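Local coordinates for protein hydroquinone dioxygenase small subunit (PDB 4ZXA) that is the small, cupin-fold subunit of a two-subunit, iron-dependent hydroquinone 1,2-dioxygenase, which probably opens the aromatic ring of hydroquinone, at residues I40-V53 with E64-T76. Residues are numbered along the deposited sequence; the frame is centred on the assembly and turned at random.
Sequences IFEVAQNSKPYEKV and ETLRAEGQSPWFT
The Tyr50 ring is sandwiched between Ser72 CB, 3.4 Å from its centroid in a CH-pi contact, and Arg67 O over the opposite face. Tyr50 OH hydrogen-bonds Gly70 O from above the carbonyl plane (3.1 Å), at the corner where the chain passes from one sheet to the other. CG beside its own backbone N (chi1 -63°) folds the ring back over 64-76; Tyr50 N donates to Arg67 O (2.8 Å). Arg67, extended from CG to NE, runs past the C-terminal end of helix 40-45, and Arg67 NH1 donates to Ala44 O at 3.2 Å; this oxygen lies in the guanidinium plane, while NH1 sits above the carbonyl plane. Arg67 NE, held by Glu69 OE1 in a salt bridge (2.8 Å), fixes the turn of this group. Bent at chi3 and chi4, Lys52 brings NZ squarely over the Phe75 ring, 3.8 Å from its centroid, a cation-pi contact; its CE passes Glu64, whose OE2 bonds Ser158. A water ties Lys48 O and Glu51 O to Arg67 N. Thr65 CG2 packs against Val43 and Ala44. Helix 40-45 lies across strand 61-69, which sits between strand 145-153 and hairpin partner 52-58; Tyr50 packs at the corner before strand 71-76 of the second cupin sheet.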
ATOM      1  N   ILE A  40     -32.311   6.317  -4.386  1.00 20.64           N
ATOM      2  CA  ILE A  40     -33.632   5.703  -4.536  1.00 23.92           C
ATOM      3  C   ILE A  40     -34.656   6.281  -3.542  1.00 28.73           C
ATOM      4  O   ILE A  40     -35.867   6.248  -3.773  1.00 26.04           O
ATOM      5  CB  ILE A  40     -33.589   4.158  -4.409  1.00 24.57           C
ATOM      6  CG1 ILE A  40     -33.044   3.727  -3.044  1.00 23.24           C
ATOM      7  CG2 ILE A  40     -32.758   3.535  -5.518  1.00 19.50           C
ATOM      8  CD1 ILE A  40     -33.284   2.259  -2.766  1.00 23.62           C
ATOM      9  N   PHE A  41     -34.159   6.820  -2.441  1.00 23.42           N
ATOM     10  CA  PHE A  41     -35.039   7.355  -1.433  1.00 28.07           C
ATOM     11  C   PHE A  41     -35.523   8.739  -1.827  1.00 27.27           C
ATOM     12  O   PHE A  41     -36.719   9.008  -1.779  1.00 26.13           O
ATOM     13  CB  PHE A  41     -34.392   7.278  -0.048  1.00 26.57           C
ATOM     14  CG  PHE A  41     -34.144   5.870   0.388  1.00 25.58           C
ATOM     15  CD1 PHE A  41     -35.203   5.047   0.701  1.00 24.35           C
ATOM     16  CD2 PHE A  41     -32.863   5.342   0.406  1.00 29.49           C
ATOM     17  CE1 PHE A  41     -34.992   3.733   1.056  1.00 29.50           C
ATOM     18  CE2 PHE A  41     -32.643   4.022   0.773  1.00 28.33           C
ATOM     19  CZ  PHE A  41     -33.709   3.217   1.093  1.00 26.57           C
ATOM     20  N   GLU A  42     -34.609   9.598  -2.253  1.00 27.35           N
ATOM     21  CA  GLU A  42     -35.012  10.861  -2.846  1.00 30.54           C
ATOM     22  C   GLU A  42     -35.997  10.603  -3.986  1.00 29.94           C
ATOM     23  O   GLU A  42     -37.045  11.251  -4.080  1.00 36.39           O
ATOM     24  CB  GLU A  42     -33.797  11.659  -3.344  1.00 30.85           C
ATOM     25  CG  GLU A  42     -34.133  13.086  -3.744  1.00 25.82           C
ATOM     26  CD  GLU A  42     -32.902  13.950  -3.898  1.00 37.40           C
ATOM     27  OE1 GLU A  42     -31.945  13.526  -4.587  1.00 29.94           O
ATOM     28  OE2 GLU A  42     -32.885  15.056  -3.311  1.00 42.58           O
ATOM     29  N   VAL A  43     -35.674   9.643  -4.842  1.00 24.62           N
ATOM     30  CA  VAL A  43     -36.546   9.350  -5.975  1.00 26.79           C
ATOM     31  C   VAL A  43     -37.986   8.966  -5.567  1.00 30.52           C
ATOM     32  O   VAL A  43     -38.952   9.537  -6.075  1.00 26.55           O
ATOM     33  CB  VAL A  43     -35.937   8.295  -6.937  1.00 23.36           C
ATOM     34  CG1 VAL A  43     -37.006   7.765  -7.897  1.00 21.06           C
ATOM     35  CG2 VAL A  43     -34.767   8.895  -7.724  1.00 22.08           C
ATOM     36  N   ALA A  44     -38.121   7.995  -4.670  1.00 27.28           N
ATOM     37  CA  ALA A  44     -39.434   7.565  -4.207  1.00 30.46           C
ATOM     38  C   ALA A  44     -40.156   8.700  -3.470  1.00 36.20           C
ATOM     39  O   ALA A  44     -41.384   8.809  -3.512  1.00 36.83           O
ATOM     40  CB  ALA A  44     -39.309   6.333  -3.309  1.00 27.54           C
ATOM     41  N   GLN A  45     -39.381   9.551  -2.805  1.00 36.52           N
ATOM     42  CA  GLN A  45     -39.948  10.629  -2.021  1.00 38.27           C
ATOM     43  C   GLN A  45     -40.650  11.618  -2.926  1.00 38.92           C
ATOM     44  O   GLN A  45     -41.546  12.329  -2.485  1.00 46.86           O
ATOM     45  CB  GLN A  45     -38.860  11.347  -1.228  1.00 40.62           C
ATOM     46  CG  GLN A  45     -39.369  12.472  -0.316  1.00 45.43           C
ATOM     47  CD  GLN A  45     -38.232  13.341   0.227  1.00 53.93           C
ATOM     48  OE1 GLN A  45     -37.628  14.129  -0.512  1.00 56.80           O
ATOM     49  NE2 GLN A  45     -37.927  13.190   1.517  1.00 52.12           N
ATOM     50  N   ASN A  46     -40.245  11.657  -4.191  1.00 32.16           N
ATOM     51  CA  ASN A  46     -40.726  12.680  -5.117  1.00 35.30           C
ATOM     52  C   ASN A  46     -41.476  12.109  -6.309  1.00 33.87           C
ATOM     53  O   ASN A  46     -41.520  12.724  -7.382  1.00 33.16           O
ATOM     54  CB  ASN A  46     -39.566  13.543  -5.620  1.00 35.15           C
ATOM     55  CG  ASN A  46     -38.843  14.256  -4.498  1.00 43.22           C
ATOM     56  OD1 ASN A  46     -37.652  14.533  -4.600  1.00 54.88           O
ATOM     57  ND2 ASN A  46     -39.555  14.544  -3.415  1.00 37.27           N
ATOM     58  N   SER A  47     -42.073  10.939  -6.115  1.00 32.34           N
ATOM     59  CA  SER A  47     -42.778  10.269  -7.192  1.00 31.06           C
ATOM     60  C   SER A  47     -44.152   9.802  -6.738  1.00 36.06           C
ATOM     61  O   SER A  47     -44.431   9.752  -5.536  1.00 37.98           O
ATOM     62  CB  SER A  47     -41.936   9.107  -7.726  1.00 36.55           C
ATOM     63  OG  SER A  47     -40.684   9.596  -8.202  1.00 38.22           O
ATOM     64  N   LYS A  48     -45.013   9.486  -7.703  1.00 35.66           N
ATOM     65  CA  LYS A  48     -46.376   9.057  -7.411  1.00 33.65           C
ATOM     66  C   LYS A  48     -46.352   7.597  -7.006  1.00 33.95           C
ATOM     67  O   LYS A  48     -45.414   6.877  -7.325  1.00 30.85           O
ATOM     68  CB  LYS A  48     -47.262   9.210  -8.641  1.00 32.64           C
ATOM     69  CG  LYS A  48     -47.236  10.570  -9.298  1.00 28.70           C
ATOM     70  CD  LYS A  48     -48.001  10.507 -10.623  1.00 39.16           C
ATOM     71  CE  LYS A  48     -47.791  11.760 -11.467  1.00 56.25           C
ATOM     72  NZ  LYS A  48     -46.337  12.003 -11.762  1.00 63.72           N
ATOM     73  N   PRO A  49     -47.388   7.143  -6.301  1.00 39.28           N
ATOM     74  CA  PRO A  49     -47.344   5.742  -5.887  1.00 36.21           C
ATOM     75  C   PRO A  49     -47.224   4.804  -7.073  1.00 37.43           C
ATOM     76  O   PRO A  49     -48.032   4.880  -8.001  1.00 41.93           O
ATOM     77  CB  PRO A  49     -48.681   5.558  -5.170  1.00 40.49           C
ATOM     78  CG  PRO A  49     -48.918   6.900  -4.554  1.00 38.70           C
ATOM     79  CD  PRO A  49     -48.457   7.884  -5.612  1.00 39.18           C
ATOM     80  N   TYR A  50     -46.194   3.961  -7.046  1.00 33.27           N
ATOM     81  CA  TYR A  50     -46.006   2.889  -8.026  1.00 30.18           C
ATOM     82  C   TYR A  50     -45.634   3.339  -9.433  1.00 26.45           C
ATOM     83  O   TYR A  50     -45.692   2.563 -10.377  1.00 24.65           O
ATOM     84  CB  TYR A  50     -47.215   1.956  -8.039  1.00 27.64           C
ATOM     85  CG  TYR A  50     -47.408   1.262  -6.713  1.00 36.32           C
ATOM     86  CD1 TYR A  50     -46.507   0.285  -6.277  1.00 29.41           C
ATOM     87  CD2 TYR A  50     -48.477   1.592  -5.882  1.00 35.67           C
ATOM     88  CE1 TYR A  50     -46.676  -0.354  -5.060  1.00 34.76           C
ATOM     89  CE2 TYR A  50     -48.655   0.956  -4.661  1.00 34.63           C
ATOM     90  CZ  TYR A  50     -47.753  -0.016  -4.250  1.00 35.86           C
ATOM     91  OH  TYR A  50     -47.934  -0.647  -3.032  1.00 36.46           O
ATOM     92  N   GLU A  51     -45.254   4.601  -9.563  1.00 26.64           N
ATOM     93  CA  GLU A  51     -44.637   5.075 -10.786  1.00 26.09           C
ATOM     94  C   GLU A  51     -43.281   4.352 -10.894  1.00 29.49           C
ATOM     95  O   GLU A  51     -42.425   4.484 -10.015  1.00 28.25           O
ATOM     96  CB  GLU A  51     -44.422   6.583 -10.691  1.00 21.74           C
ATOM     97  CG  GLU A  51     -44.210   7.282 -12.006  1.00 23.06           C
ATOM     98  CD  GLU A  51     -43.776   8.722 -11.801  1.00 35.36           C
ATOM     99  OE1 GLU A  51     -43.938   9.236 -10.668  1.00 37.81           O
ATOM    100  OE2 GLU A  51     -43.260   9.340 -12.761  1.00 34.51           O
ATOM    101  N   LYS A  52     -43.094   3.579 -11.956  1.00 24.83           N
ATOM    102  CA  LYS A  52     -41.860   2.817 -12.142  1.00 28.32           C
ATOM    103  C   LYS A  52     -40.711   3.700 -12.669  1.00 23.55           C
ATOM    104  O   LYS A  52     -40.523   3.837 -13.867  1.00 27.60           O
ATOM    105  CB  LYS A  52     -42.138   1.613 -13.051  1.00 23.56           C
ATOM    106  CG  LYS A  52     -43.289   0.709 -12.531  1.00 25.52           C
ATOM    107  CD  LYS A  52     -43.696  -0.374 -13.562  1.00 29.38           C
ATOM    108  CE  LYS A  52     -43.058  -1.730 -13.265  1.00 31.02           C
ATOM    109  NZ  LYS A  52     -43.701  -2.418 -12.059  1.00 36.90           N
ATOM    110  N   VAL A  53     -39.951   4.313 -11.768  1.00 24.51           N
ATOM    111  CA  VAL A  53     -38.969   5.304 -12.199  1.00 26.10           C
ATOM    112  C   VAL A  53     -37.655   4.610 -12.467  1.00 30.66           C
ATOM    113  O   VAL A  53     -37.069   3.995 -11.564  1.00 27.79           O
ATOM    114  CB  VAL A  53     -38.732   6.448 -11.153  1.00 30.40           C
ATOM    115  CG1 VAL A  53     -37.643   7.403 -11.650  1.00 24.23           C
ATOM    116  CG2 VAL A  53     -40.030   7.221 -10.853  1.00 22.82           C
ATOM    117  N   GLU A  64     -35.735  -0.152 -11.677  1.00 23.84           N
ATOM    118  CA  GLU A  64     -36.798   0.801 -11.376  1.00 28.20           C
ATOM    119  C   GLU A  64     -36.950   0.990  -9.866  1.00 26.13           C
ATOM    120  O   GLU A  64     -36.765   0.048  -9.080  1.00 24.63           O
ATOM    121  CB  GLU A  64     -38.134   0.331 -11.970  1.00 28.87           C
ATOM    122  CG  GLU A  64     -38.164   0.251 -13.481  1.00 24.55           C
ATOM    123  CD  GLU A  64     -39.368  -0.523 -13.983  1.00 30.26           C
ATOM    124  OE1 GLU A  64     -39.958  -1.281 -13.177  1.00 33.82           O
ATOM    125  OE2 GLU A  64     -39.725  -0.378 -15.181  1.00 27.27           O
ATOM    126  N   THR A  65     -37.263   2.224  -9.478  1.00 24.60           N
ATOM    127  CA  THR A  65     -37.597   2.557  -8.100  1.00 24.73           C
ATOM    128  C   THR A  65     -39.095   2.821  -7.996  1.00 25.24           C
ATOM    129  O   THR A  65     -39.636   3.647  -8.731  1.00 25.94           O
ATOM    130  CB  THR A  65     -36.814   3.800  -7.595  1.00 24.59           C
ATOM    131  OG1 THR A  65     -35.410   3.511  -7.581  1.00 23.88           O
ATOM    132  CG2 THR A  65     -37.242   4.166  -6.178  1.00 22.20           C
ATOM    133  N   LEU A  66     -39.774   2.099  -7.114  1.00 24.53           N
ATOM    134  CA  LEU A  66     -41.203   2.342  -6.887  1.00 29.20           C
ATOM    135  C   LEU A  66     -41.484   2.879  -5.487  1.00 34.42           C
ATOM    136  O   LEU A  66     -40.946   2.374  -4.476  1.00 25.42           O
ATOM    137  CB  LEU A  66     -42.043   1.080  -7.115  1.00 25.53           C
ATOM    138  CG  LEU A  66     -42.213   0.551  -8.536  1.00 32.03           C
ATOM    139  CD1 LEU A  66     -40.887   0.037  -9.078  1.00 28.54           C
ATOM    140  CD2 LEU A  66     -43.259  -0.552  -8.562  1.00 24.17           C
ATOM    141  N   ARG A  67     -42.336   3.900  -5.433  1.00 33.89           N
ATOM    142  CA  ARG A  67     -42.874   4.362  -4.167  1.00 33.41           C
ATOM    143  C   ARG A  67     -44.083   3.500  -3.819  1.00 31.89           C
ATOM    144  O   ARG A  67     -45.138   3.610  -4.448  1.00 34.25           O
ATOM    145  CB  ARG A  67     -43.269   5.840  -4.249  1.00 39.47           C
ATOM    146  CG  ARG A  67     -43.756   6.425  -2.932  1.00 32.68           C
ATOM    147  CD  ARG A  67     -44.447   7.781  -3.101  1.00 36.13           C
ATOM    148  NE  ARG A  67     -45.123   8.138  -1.860  1.00 38.78           N
ATOM    149  CZ  ARG A  67     -44.517   8.709  -0.827  1.00 42.26           C
ATOM    150  NH1 ARG A  67     -43.226   9.022  -0.921  1.00 42.02           N
ATOM    151  NH2 ARG A  67     -45.195   8.975   0.287  1.00 33.27           N
ATOM    152  N   ALA A  68     -43.926   2.629  -2.829  1.00 29.94           N
ATOM    153  CA  ALA A  68     -45.022   1.771  -2.397  1.00 32.72           C
ATOM    154  C   ALA A  68     -45.943   2.516  -1.417  1.00 36.98           C
ATOM    155  O   ALA A  68     -45.567   2.808  -0.274  1.00 32.82           O
ATOM    156  CB  ALA A  68     -44.475   0.492  -1.769  1.00 27.53           C
ATOM    157  N   GLU A  69     -47.146   2.829  -1.884  1.00 36.03           N
ATOM    158  CA  GLU A  69     -48.131   3.531  -1.073  1.00 36.40           C
ATOM    159  C   GLU A  69     -49.529   3.121  -1.512  1.00 34.66           C
ATOM    160  O   GLU A  69     -49.964   3.422  -2.624  1.00 32.44           O
ATOM    161  CB  GLU A  69     -47.957   5.045  -1.199  1.00 38.21           C
ATOM    162  CG  GLU A  69     -48.901   5.834  -0.307  1.00 39.62           C
ATOM    163  CD  GLU A  69     -48.695   7.334  -0.418  1.00 53.66           C
ATOM    164  OE1 GLU A  69     -47.804   7.755  -1.193  1.00 53.38           O
ATOM    165  OE2 GLU A  69     -49.422   8.090   0.270  1.00 55.28           O
ATOM    166  N   GLY A  70     -50.234   2.423  -0.640  1.00 33.80           N
ATOM    167  CA  GLY A  70     -51.532   1.913  -1.020  1.00 40.48           C
ATOM    168  C   GLY A  70     -51.413   0.642  -1.837  1.00 40.27           C
ATOM    169  O   GLY A  70     -50.578  -0.216  -1.556  1.00 39.55           O
ATOM    170  N   GLN A  71     -52.252   0.518  -2.856  1.00 40.25           N
ATOM    171  CA  GLN A  71     -52.325  -0.715  -3.619  1.00 35.79           C
ATOM    172  C   GLN A  71     -51.992  -0.431  -5.068  1.00 40.59           C
ATOM    173  O   GLN A  71     -52.571   0.475  -5.662  1.00 43.50           O
ATOM    174  CB  GLN A  71     -53.724  -1.287  -3.522  1.00 30.96           C
ATOM    175  CG  GLN A  71     -53.897  -2.653  -4.120  1.00 40.58           C
ATOM    176  CD  GLN A  71     -55.366  -2.978  -4.325  1.00 44.34           C
ATOM    177  OE1 GLN A  71     -56.087  -2.223  -4.986  1.00 37.70           O
ATOM    178  NE2 GLN A  71     -55.823  -4.091  -3.747  1.00 37.12           N
ATOM    179  N   SER A  72     -51.049  -1.188  -5.633  1.00 38.97           N
ATOM    180  CA  SER A  72     -50.676  -1.025  -7.043  1.00 36.12           C
ATOM    181  C   SER A  72     -51.703  -1.664  -7.980  1.00 34.76           C
ATOM    182  O   SER A  72     -52.555  -2.440  -7.543  1.00 29.42           O
ATOM    183  CB  SER A  72     -49.313  -1.669  -7.315  1.00 34.24           C
ATOM    184  OG  SER A  72     -49.438  -3.085  -7.434  1.00 29.66           O
ATOM    185  N   PRO A  73     -51.622  -1.327  -9.275  1.00 31.22           N
ATOM    186  CA  PRO A  73     -52.314  -2.072 -10.333  1.00 33.38           C
ATOM    187  C   PRO A  73     -51.759  -3.487 -10.416  1.00 34.15           C
ATOM    188  O   PRO A  73     -50.615  -3.701  -9.993  1.00 30.34           O
ATOM    189  CB  PRO A  73     -51.930  -1.312 -11.610  1.00 31.07           C
ATOM    190  CG  PRO A  73     -51.571   0.053 -11.158  1.00 37.28           C
ATOM    191  CD  PRO A  73     -50.988  -0.096  -9.775  1.00 32.46           C
ATOM    192  N   TRP A  74     -52.543  -4.430 -10.934  1.00 26.82           N
ATOM    193  CA  TRP A  74     -51.993  -5.736 -11.285  1.00 35.39           C
ATOM    194  C   TRP A  74     -50.948  -5.603 -12.412  1.00 34.87           C
ATOM    195  O   TRP A  74     -51.210  -4.995 -13.464  1.00 31.14           O
ATOM    196  CB  TRP A  74     -53.079  -6.717 -11.723  1.00 30.06           C
ATOM    197  CG  TRP A  74     -53.952  -7.270 -10.643  1.00 37.26           C
ATOM    198  CD1 TRP A  74     -55.244  -6.902 -10.361  1.00 36.63           C
ATOM    199  CD2 TRP A  74     -53.626  -8.323  -9.719  1.00 38.69           C
ATOM    200  NE1 TRP A  74     -55.731  -7.655  -9.319  1.00 34.03           N
ATOM    201  CE2 TRP A  74     -54.764  -8.536  -8.908  1.00 37.68           C
ATOM    202  CE3 TRP A  74     -52.484  -9.100  -9.492  1.00 33.32           C
ATOM    203  CZ2 TRP A  74     -54.792  -9.493  -7.892  1.00 37.11           C
ATOM    204  CZ3 TRP A  74     -52.515 -10.053  -8.481  1.00 36.69           C
ATOM    205  CH2 TRP A  74     -53.661 -10.240  -7.694  1.00 41.48           C
ATOM    206  N   PHE A  75     -49.771  -6.180 -12.177  1.00 34.32           N
ATOM    207  CA  PHE A  75     -48.657  -6.134 -13.124  1.00 31.16           C
ATOM    208  C   PHE A  75     -48.388  -7.530 -13.684  1.00 33.73           C
ATOM    209  O   PHE A  75     -48.670  -8.543 -13.032  1.00 34.55           O
ATOM    210  CB  PHE A  75     -47.385  -5.656 -12.427  1.00 26.65           C
ATOM    211  CG  PHE A  75     -47.436  -4.241 -11.952  1.00 25.15           C
ATOM    212  CD1 PHE A  75     -47.618  -3.200 -12.849  1.00 30.33           C
ATOM    213  CD2 PHE A  75     -47.259  -3.945 -10.612  1.00 22.04           C
ATOM    214  CE1 PHE A  75     -47.635  -1.880 -12.411  1.00 30.19           C
ATOM    215  CE2 PHE A  75     -47.272  -2.632 -10.162  1.00 22.76           C
ATOM    216  CZ  PHE A  75     -47.462  -1.595 -11.058  1.00 26.57           C
ATOM    217  N   THR A  76     -47.823  -7.590 -14.880  1.00 28.23           N
ATOM    218  CA  THR A  76     -47.401  -8.870 -15.413  1.00 29.45           C
ATOM    219  C   THR A  76     -46.300  -8.708 -16.468  1.00 28.67           C
ATOM    220  O   THR A  76     -46.128  -7.632 -17.054  1.00 26.83           O
ATOM    221  CB  THR A  76     -48.592  -9.620 -16.033  1.00 28.85           C
ATOM    222  OG1 THR A  76     -48.306 -11.029 -16.096  1.00 24.60           O
ATOM    223  CG2 THR A  76     -48.894  -9.065 -17.435  1.00 22.33           C
TER
HETATM  224  O   HOH W   1     -42.756   5.638  -7.567  1.00 28.23           O